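Local structure of paenibacillus xanthan lyase (Paenibacillus, 6F2P) at residues A15-G20 / I137-Y142; T21-S26 / A32-I37; T38-G43 / L77-L82. The protein is a xanthan lyase of polysaccharide lyase family 8 that probably removes terminal mannose from the side chains of xanthan by beta-elimination. One frame throughout, in Å; residues are numbered along the deposited sequence.

In the fold
All three contacts belong to the N-terminal alpha-helical domain, on one side of the chain's centre and 13 to 14 Å apart, centre to centre. Contact 1 is the most buried, an aliphatic overlap of helices 4-18 and 123-141. Contacts 2 and 3 are partly buried and share helix 28-46: contact 2 lays the preceding loop on it through one valine, while contact 3 crosses it with helix 68-85 through an alanine and a methyl-carboxylate pair. Helix 68-85 also connects contacts 1 and 3, since Y78 packs on L140 and L82 reaches the backbone at L17. Along the chain, contacts 2 and 3 both nest inside the loop that contact 1 closes.

Contact 1 (A15-G20 / I137-Y142)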
loop_
_atom_site.group_PDB
_atom_site.type_symbol
_atom_site.label_atom_id
_atom_site.label_comp_id
_atom_site.label_asym_id
_atom_site.label_seq_id
_atom_site.Cartn_x
_atom_site.Cartn_y
_atom_site.Cartn_z
ATOM N N ALA A 15 -16.847 6.338 -38.713
ATOM C CA ALA A 15 -15.514 6.891 -38.945
ATOM C C ALA A 15 -14.448 6.356 -37.963
ATOM O O ALA A 15 -13.271 6.259 -38.309
ATOM C CB ALA A 15 -15.568 8.392 -38.915
ATOM N N MET A 16 -14.846 6.001 -36.745
ATOM C CA MET A 16 -13.898 5.351 -35.833
ATOM C C MET A 16 -13.580 3.947 -36.332
ATOM O O MET A 16 -12.442 3.484 -36.259
ATOM C CB MET A 16 -14.451 5.264 -34.410
ATOM C CG MET A 16 -14.799 6.592 -33.772
ATOM S SD MET A 16 -15.733 6.360 -32.245
ATOM C CE MET A 16 -14.426 5.876 -31.116
ATOM N N LEU A 17 -14.603 3.269 -36.835
ATOM C CA LEU A 17 -14.431 1.930 -37.376
ATOM C C LEU A 17 -13.566 1.896 -38.643
ATOM O O LEU A 17 -12.657 1.074 -38.755
ATOM C CB LEU A 17 -15.789 1.301 -37.655
ATOM C CG LEU A 17 -16.709 1.098 -36.454
ATOM C CD1 LEU A 17 -18.015 0.485 -36.928
ATOM C CD2 LEU A 17 -16.048 0.201 -35.433
ATOM N N ASN A 18 -13.829 2.787 -39.595
ATOM C CA ASN A 18 -13.164 2.666 -40.894
ATOM C C ASN A 18 -12.193 3.786 -41.274
ATOM O O ASN A 18 -11.588 3.740 -42.342
ATOM C CB ASN A 18 -14.179 2.425 -42.021
ATOM C CG ASN A 18 -15.031 3.641 -42.321
ATOM O OD1 ASN A 18 -14.792 4.733 -41.804
ATOM N ND2 ASN A 18 -16.029 3.461 -43.171
ATOM N N GLY A 19 -12.056 4.791 -40.414
ATOM C CA GLY A 19 -11.080 5.843 -40.644
ATOM C C GLY A 19 -11.615 7.087 -41.334
ATOM O O GLY A 19 -10.885 8.071 -41.490
ATOM N N GLY A 20 -12.881 7.052 -41.747
ATOM C CA GLY A 20 -13.508 8.209 -42.358
ATOM C C GLY A 20 -13.700 8.056 -43.848
ATOM O O GLY A 20 -13.312 7.044 -44.424
ATOM N N ILE A 137 -21.097 -4.083 -37.661
ATOM C CA ILE A 137 -21.515 -4.380 -39.019
ATOM C C ILE A 137 -22.596 -3.410 -39.459
ATOM O O ILE A 137 -22.450 -2.729 -40.476
ATOM C CB ILE A 137 -22.057 -5.808 -39.143
ATOM C CG1 ILE A 137 -20.942 -6.814 -38.872
ATOM C CG2 ILE A 137 -22.670 -6.035 -40.537
ATOM C CD1 ILE A 137 -21.446 -8.207 -38.610
ATOM N N VAL A 138 -23.669 -3.342 -38.677
ATOM C CA VAL A 138 -24.780 -2.453 -38.979
ATOM C C VAL A 138 -24.329 -0.997 -39.106
ATOM O O VAL A 138 -24.853 -0.252 -39.930
ATOM C CB VAL A 138 -25.895 -2.579 -37.931
ATOM C CG1 VAL A 138 -26.983 -1.539 -38.170
ATOM C CG2 VAL A 138 -26.483 -3.989 -37.967
ATOM N N ALA A 139 -23.347 -0.590 -38.313
ATOM C CA ALA A 139 -22.856 0.780 -38.409
ATOM C C ALA A 139 -22.269 1.038 -39.794
ATOM O O ALA A 139 -22.576 2.043 -40.438
ATOM C CB ALA A 139 -21.831 1.068 -37.315
ATOM N N LEU A 140 -21.444 0.109 -40.260
ATOM C CA LEU A 140 -20.804 0.244 -41.559
ATOM C C LEU A 140 -21.799 0.135 -42.714
ATOM O O LEU A 140 -21.693 0.854 -43.702
ATOM C CB LEU A 140 -19.723 -0.826 -41.720
ATOM C CG LEU A 140 -18.579 -0.801 -40.711
ATOM C CD1 LEU A 140 -17.681 -2.007 -40.900
ATOM C CD2 LEU A 140 -17.776 0.491 -40.839
ATOM N N MET A 141 -22.763 -0.771 -42.581
ATOM C CA MET A 141 -23.603 -1.170 -43.700
ATOM C C MET A 141 -24.962 -0.466 -43.711
ATOM O O MET A 141 -25.814 -0.744 -44.567
ATOM C CB MET A 141 -23.816 -2.681 -43.653
ATOM C CG MET A 141 -22.539 -3.501 -43.721
ATOM S SD MET A 141 -21.735 -3.412 -45.332
ATOM C CE MET A 141 -23.059 -4.037 -46.375
ATOM N N TYR A 142 -25.146 0.446 -42.762
ATOM C CA TYR A 142 -26.424 1.109 -42.506
ATOM C C TYR A 142 -27.182 1.589 -43.752
ATOM O O TYR A 142 -28.349 1.246 -43.959
ATOM C CB TYR A 142 -26.185 2.289 -41.566
ATOM C CG TYR A 142 -27.411 2.734 -40.813
ATOM C CD1 TYR A 142 -27.811 2.075 -39.661
ATOM C CD2 TYR A 142 -28.160 3.821 -41.242
ATOM C CE1 TYR A 142 -28.936 2.483 -38.955
ATOM C CE2 TYR A 142 -29.287 4.237 -40.543
ATOM C CZ TYR A 142 -29.671 3.563 -39.403
ATOM O OH TYR A 142 -30.787 3.972 -38.703
#
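L17 lays its side chain across that of L140, its CB 3.8 Å from L140 CD2. Farther out, L17 CD1 is 3.9 Å from the same L140 CD2. With CG anti to the carbonyl carbon (chi1 -62°) and CD1 extended beyond it, the outer methyl of L17 also reaches A139, where CD1 stands 3.9 Å from A139 CB. One leucine methyl therefore sits over two consecutive residues of the opposing helix. L140 does not point straight across from its backbone; it is the far end that closes the distance, with CD2 doing most of the touching and CG coming 4.0 Å from L17 CD1.

N18 adds a lighter touch. Its amide runs past L140 in the opposite sense, ND2 lying 4.2 Å from L140 CD2, while the other end of the amide is busy at home: OD1 accepts from G20 N at 3.0 Å in a nearly straight bond (164°). This is an Asx turn, made where the chain leaves helix 4-18 and G19 takes a positive phi.

The helix pair is also tied by K14, whose NZ bonds to the carbonyl of L140. Both leucines rest on Y78 of helix 68-85, while M16 packs on helix 229-244 and V138 on helix 147-160, all within the alpha-helical domain of this lyase.

Contact 2 (T21-S26 / A32-I37)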
loop_
_atom_site.group_PDB
_atom_site.type_symbol
_atom_site.label_atom_id
_atom_site.label_comp_id
_atom_site.label_asym_id
_atom_site.label_seq_id
_atom_site.Cartn_x
_atom_site.Cartn_y
_atom_site.Cartn_z
ATOM N N THR A 21 -14.296 9.068 -44.471
ATOM C CA THR A 21 -14.657 9.011 -45.889
ATOM C C THR A 21 -13.435 9.083 -46.792
ATOM O O THR A 21 -13.418 8.529 -47.896
ATOM C CB THR A 21 -15.610 10.161 -46.261
ATOM O OG1 THR A 21 -16.787 10.087 -45.450
ATOM C CG2 THR A 21 -16.020 10.074 -47.723
ATOM N N THR A 22 -12.398 9.747 -46.306
ATOM C CA THR A 22 -11.226 9.985 -47.120
ATOM C C THR A 22 -10.014 10.189 -46.224
ATOM O O THR A 22 -10.143 10.690 -45.101
ATOM C CB THR A 22 -11.431 11.235 -47.993
ATOM O OG1 THR A 22 -10.165 11.692 -48.484
ATOM C CG2 THR A 22 -12.072 12.349 -47.166
ATOM N N TYR A 23 -8.842 9.796 -46.719
ATOM C CA TYR A 23 -7.593 9.994 -45.994
ATOM C C TYR A 23 -6.383 9.755 -46.898
ATOM O O TYR A 23 -6.511 9.228 -47.998
ATOM C CB TYR A 23 -7.541 9.101 -44.751
ATOM C CG TYR A 23 -8.164 7.726 -44.918
ATOM C CD1 TYR A 23 -7.511 6.721 -45.631
ATOM C CD2 TYR A 23 -9.392 7.424 -44.339
ATOM C CE1 TYR A 23 -8.064 5.467 -45.769
ATOM C CE2 TYR A 23 -9.957 6.171 -44.472
ATOM C CZ TYR A 23 -9.290 5.195 -45.191
ATOM O OH TYR A 23 -9.861 3.946 -45.332
ATOM N N ASN A 24 -5.208 10.146 -46.428
ATOM C CA ASN A 24 -3.992 10.089 -47.238
ATOM C C ASN A 24 -3.491 8.658 -47.498
ATOM O O ASN A 24 -2.819 8.060 -46.660
ATOM C CB ASN A 24 -2.908 10.945 -46.573
ATOM C CG ASN A 24 -1.608 10.976 -47.360
ATOM O OD1 ASN A 24 -1.530 10.497 -48.494
ATOM N ND2 ASN A 24 -0.573 11.552 -46.753
ATOM N N LEU A 25 -3.797 8.112 -48.669
ATOM C CA LEU A 25 -3.351 6.757 -48.980
ATOM C C LEU A 25 -1.851 6.671 -49.262
ATOM O O LEU A 25 -1.315 5.573 -49.422
ATOM C CB LEU A 25 -4.145 6.170 -50.146
ATOM C CG LEU A 25 -5.670 6.134 -50.004
ATOM C CD1 LEU A 25 -6.316 5.832 -51.339
ATOM C CD2 LEU A 25 -6.117 5.114 -48.964
ATOM N N SER A 26 -1.179 7.819 -49.334
ATOM C CA SER A 26 0.275 7.838 -49.532
ATOM C C SER A 26 1.019 7.654 -48.213
ATOM O O SER A 26 2.226 7.394 -48.191
ATOM C CB SER A 26 0.726 9.117 -50.240
ATOM O OG SER A 26 0.353 9.080 -51.605
ATOM N N ALA A 32 -0.692 0.138 -45.563
ATOM C CA ALA A 32 -0.495 -1.195 -45.020
ATOM C C ALA A 32 -1.765 -1.711 -44.362
ATOM O O ALA A 32 -2.119 -2.882 -44.511
ATOM C CB ALA A 32 0.633 -1.174 -44.020
ATOM N N ARG A 33 -2.456 -0.834 -43.640
ATOM C CA ARG A 33 -3.674 -1.238 -42.943
ATOM C C ARG A 33 -4.797 -1.559 -43.933
ATOM O O ARG A 33 -5.510 -2.553 -43.783
ATOM C CB ARG A 33 -4.091 -0.158 -41.940
ATOM C CG ARG A 33 -5.380 -0.435 -41.193
ATOM C CD ARG A 33 -5.439 -1.852 -40.636
ATOM N NE ARG A 33 -4.458 -2.073 -39.586
ATOM C CZ ARG A 33 -4.196 -3.261 -39.056
ATOM N NH1 ARG A 33 -4.850 -4.332 -39.485
ATOM N NH2 ARG A 33 -3.278 -3.375 -38.104
ATOM N N VAL A 34 -4.940 -0.717 -44.950
ATOM C CA VAL A 34 -5.952 -0.919 -45.976
ATOM C C VAL A 34 -5.768 -2.267 -46.658
ATOM O O VAL A 34 -6.717 -3.044 -46.804
ATOM C CB VAL A 34 -5.893 0.195 -47.030
ATOM C CG1 VAL A 34 -6.778 -0.144 -48.224
ATOM C CG2 VAL A 34 -6.299 1.517 -46.411
ATOM N N ASN A 35 -4.538 -2.547 -47.066
ATOM C CA ASN A 35 -4.222 -3.851 -47.619
ATOM C C ASN A 35 -4.573 -4.987 -46.652
ATOM O O ASN A 35 -5.271 -5.933 -47.026
ATOM C CB ASN A 35 -2.754 -3.924 -48.035
ATOM C CG ASN A 35 -2.305 -5.346 -48.325
ATOM O OD1 ASN A 35 -2.717 -5.951 -49.313
ATOM N ND2 ASN A 35 -1.462 -5.890 -47.453
ATOM N N ALA A 36 -4.111 -4.881 -45.410
ATOM C CA ALA A 36 -4.409 -5.887 -44.393
ATOM C C ALA A 36 -5.912 -6.121 -44.257
ATOM O O ALA A 36 -6.371 -7.268 -44.175
ATOM C CB ALA A 36 -3.815 -5.482 -43.067
ATOM N N ILE A 37 -6.671 -5.031 -44.249
ATOM C CA ILE A 37 -8.130 -5.105 -44.191
ATOM C C ILE A 37 -8.702 -5.847 -45.394
ATOM O O ILE A 37 -9.574 -6.717 -45.251
ATOM C CB ILE A 37 -8.743 -3.700 -44.105
ATOM C CG1 ILE A 37 -8.432 -3.080 -42.736
ATOM C CG2 ILE A 37 -10.230 -3.745 -44.359
ATOM C CD1 ILE A 37 -8.897 -1.647 -42.582
#
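This is a small apolar contact of a loop with the helix that follows it, partly buried, in the connection between helix 4-18 and helix 28-46. V34 is the buried residue on the helix side, and a single one of its methyls does the work. CG2 lies 4.4 Å from Y23 CE1 and also 4.4 Å from L25 CD2, so both loop residues converge on one point. They touch each other as well, L25 CD2 resting 3.8 Å from Y23 CE1. The two backbones stay well apart, the nearest CA atoms, those of L25 and V34, being 8.6 Å from each other. The Y23 side chain sets out toward the helix, and V34 CG2 meets its ring obliquely, whereas L25 starts off at an angle and brings its end round, CG standing anti to its carbonyl carbon (chi1 -56°).

Within the loop, just ahead of helix 28-46, N24 makes an Asx turn: OD1 accepts from S26 N at 2.8 Å, the N-H coming from above the carbonyl plane and bent to 142°. This domain is consistent with the (alpha/alpha) toroid of family 8 lyases, and here the loop joins two of its successive helices, 4-18 and 28-46. Y23 is shared more widely, packing on I340 and I344 of helix 340-351 and meeting the ring of Y87 edge-to-face. V34 touches I340 too, and Y87 also packs against L25.

Contact 3 (T38-G43 / L77-L82); sequences TVTAQG and LYDMAL
Over the short helical segments 38-43 and 77-82 the axes approach to 8.1 Å with 130° between their N-to-C directions, a steep crossing slightly nearer perpendicular than antiparallel. They join helix 28-46 to helix 68-85 in the N-terminal alpha-helical domain, plain helix-helix packing with a small residue at the closest approach. The backbones come nearest at A41 and M80, whose CA atoms are 4.4 Å apart. A41 makes such proximity possible: its short side chain points at the other helix and meets backbone there, CB lying 3.7 Å from D79 O and 3.8 Å from M80 CA.

Beside it T40 crosses D79 at a slant, T40 CG2 standing 3.5 Å from D79 OD2. With OG1 anti to the carbonyl carbon (chi1 -71°), the hydroxyl is placed instead to bond A36 O, one turn back in its own helix. Of the M80 side chain it is CG that comes near, 4.0 Å from A41 O; bent at chi3, it goes on to W45, W58, L97 and I101.

With the T40 hydroxyl bonded in its own helix, it is the T40 methyl that faces the D79 carboxylate. Cohesion between these segments thus rests on van der Waals packing.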
loop_
_atom_site.group_PDB
_atom_site.type_symbol
_atom_site.label_atom_id
_atom_site.label_comp_id
_atom_site.label_asym_id
_atom_site.label_seq_id
_atom_site.Cartn_x
_atom_site.Cartn_y
_atom_site.Cartn_z
ATOM N N THR A 38 -8.196 -5.511 -46.579
ATOM C CA THR A 38 -8.653 -6.129 -47.822
ATOM C C THR A 38 -8.371 -7.629 -47.837
ATOM O O THR A 38 -9.261 -8.442 -48.117
ATOM C CB THR A 38 -7.975 -5.488 -49.039
ATOM O OG1 THR A 38 -8.230 -4.073 -49.050
ATOM C CG2 THR A 38 -8.494 -6.123 -50.321
ATOM N N VAL A 39 -7.129 -7.992 -47.532
ATOM C CA VAL A 39 -6.714 -9.388 -47.549
ATOM C C VAL A 39 -7.550 -10.238 -46.592
ATOM O O VAL A 39 -8.033 -11.316 -46.965
ATOM C CB VAL A 39 -5.222 -9.528 -47.204
ATOM C CG1 VAL A 39 -4.850 -10.985 -46.996
ATOM C CG2 VAL A 39 -4.376 -8.910 -48.296
ATOM N N THR A 40 -7.730 -9.740 -45.369
ATOM C CA THR A 40 -8.515 -10.442 -44.359
ATOM C C THR A 40 -9.941 -10.682 -44.844
ATOM O O THR A 40 -10.471 -11.793 -44.729
ATOM C CB THR A 40 -8.531 -9.675 -43.013
ATOM O OG1 THR A 40 -7.241 -9.748 -42.402
ATOM C CG2 THR A 40 -9.535 -10.281 -42.066
ATOM N N ALA A 41 -10.556 -9.645 -45.402
ATOM C CA ALA A 41 -11.907 -9.779 -45.930
ATOM C C ALA A 41 -11.972 -10.814 -47.049
ATOM O O ALA A 41 -12.873 -11.655 -47.063
ATOM C CB ALA A 41 -12.421 -8.458 -46.412
ATOM N N GLN A 42 -11.026 -10.763 -47.983
ATOM C CA GLN A 42 -11.018 -11.743 -49.067
ATOM C C GLN A 42 -10.915 -13.147 -48.480
ATOM O O GLN A 42 -11.564 -14.075 -48.963
ATOM C CB GLN A 42 -9.886 -11.491 -50.065
ATOM C CG GLN A 42 -10.020 -12.292 -51.370
ATOM C CD GLN A 42 -11.317 -11.989 -52.125
ATOM O OE1 GLN A 42 -11.640 -10.834 -52.381
ATOM N NE2 GLN A 42 -12.058 -13.031 -52.485
ATOM N N GLY A 43 -10.124 -13.285 -47.419
ATOM C CA GLY A 43 -9.986 -14.562 -46.747
ATOM C C GLY A 43 -11.307 -15.185 -46.312
ATOM O O GLY A 43 -11.634 -16.326 -46.681
ATOM N N LEU A 77 -18.087 -11.590 -40.631
ATOM C CA LEU A 77 -18.939 -10.625 -41.335
ATOM C C LEU A 77 -18.465 -9.178 -41.166
ATOM O O LEU A 77 -18.442 -8.406 -42.128
ATOM C CB LEU A 77 -20.395 -10.753 -40.885
ATOM C CG LEU A 77 -21.125 -11.994 -41.394
ATOM C CD1 LEU A 77 -22.458 -12.158 -40.695
ATOM C CD2 LEU A 77 -21.314 -11.917 -42.907
ATOM N N TYR A 78 -18.065 -8.815 -39.953
ATOM C CA TYR A 78 -17.540 -7.479 -39.734
ATOM C C TYR A 78 -16.314 -7.182 -40.598
ATOM O O TYR A 78 -16.200 -6.094 -41.172
ATOM C CB TYR A 78 -17.199 -7.233 -38.266
ATOM C CG TYR A 78 -16.520 -5.899 -38.086
ATOM C CD1 TYR A 78 -17.246 -4.715 -38.155
ATOM C CD2 TYR A 78 -15.149 -5.816 -37.901
ATOM C CE1 TYR A 78 -16.623 -3.486 -38.020
ATOM C CE2 TYR A 78 -14.516 -4.585 -37.766
ATOM C CZ TYR A 78 -15.259 -3.426 -37.825
ATOM O OH TYR A 78 -14.638 -2.206 -37.682
ATOM N N ASP A 79 -15.390 -8.137 -40.671
ATOM C CA ASP A 79 -14.158 -7.930 -41.433
ATOM C C ASP A 79 -14.478 -7.633 -42.886
ATOM O O ASP A 79 -13.868 -6.754 -43.486
ATOM C CB ASP A 79 -13.223 -9.142 -41.342
ATOM C CG ASP A 79 -12.562 -9.271 -39.978
ATOM O OD1 ASP A 79 -12.512 -8.263 -39.240
ATOM O OD2 ASP A 79 -12.084 -10.377 -39.644
ATOM N N MET A 80 -15.447 -8.364 -43.434
ATOM C CA MET A 80 -15.873 -8.191 -44.821
ATOM C C MET A 80 -16.517 -6.820 -45.006
ATOM O O MET A 80 -16.179 -6.075 -45.934
ATOM C CB MET A 80 -16.842 -9.310 -45.226
ATOM C CG MET A 80 -16.219 -10.695 -45.192
ATOM S SD MET A 80 -17.419 -12.054 -45.221
ATOM C CE MET A 80 -18.154 -11.840 -46.841
ATOM N N ALA A 81 -17.443 -6.499 -44.109
ATOM C CA ALA A 81 -18.081 -5.186 -44.085
ATOM C C ALA A 81 -17.047 -4.056 -44.007
ATOM O O ALA A 81 -17.214 -3.006 -44.628
ATOM C CB ALA A 81 -19.070 -5.105 -42.923
ATOM N N LEU A 82 -15.971 -4.286 -43.261
ATOM C CA LEU A 82 -14.927 -3.288 -43.106
ATOM C C LEU A 82 -14.261 -2.980 -44.441
ATOM O O LEU A 82 -14.145 -1.817 -44.828
ATOM C CB LEU A 82 -13.881 -3.738 -42.082
ATOM C CG LEU A 82 -12.795 -2.714 -41.707
ATOM C CD1 LEU A 82 -13.389 -1.415 -41.167
ATOM C CD2 LEU A 82 -11.810 -3.282 -40.699
#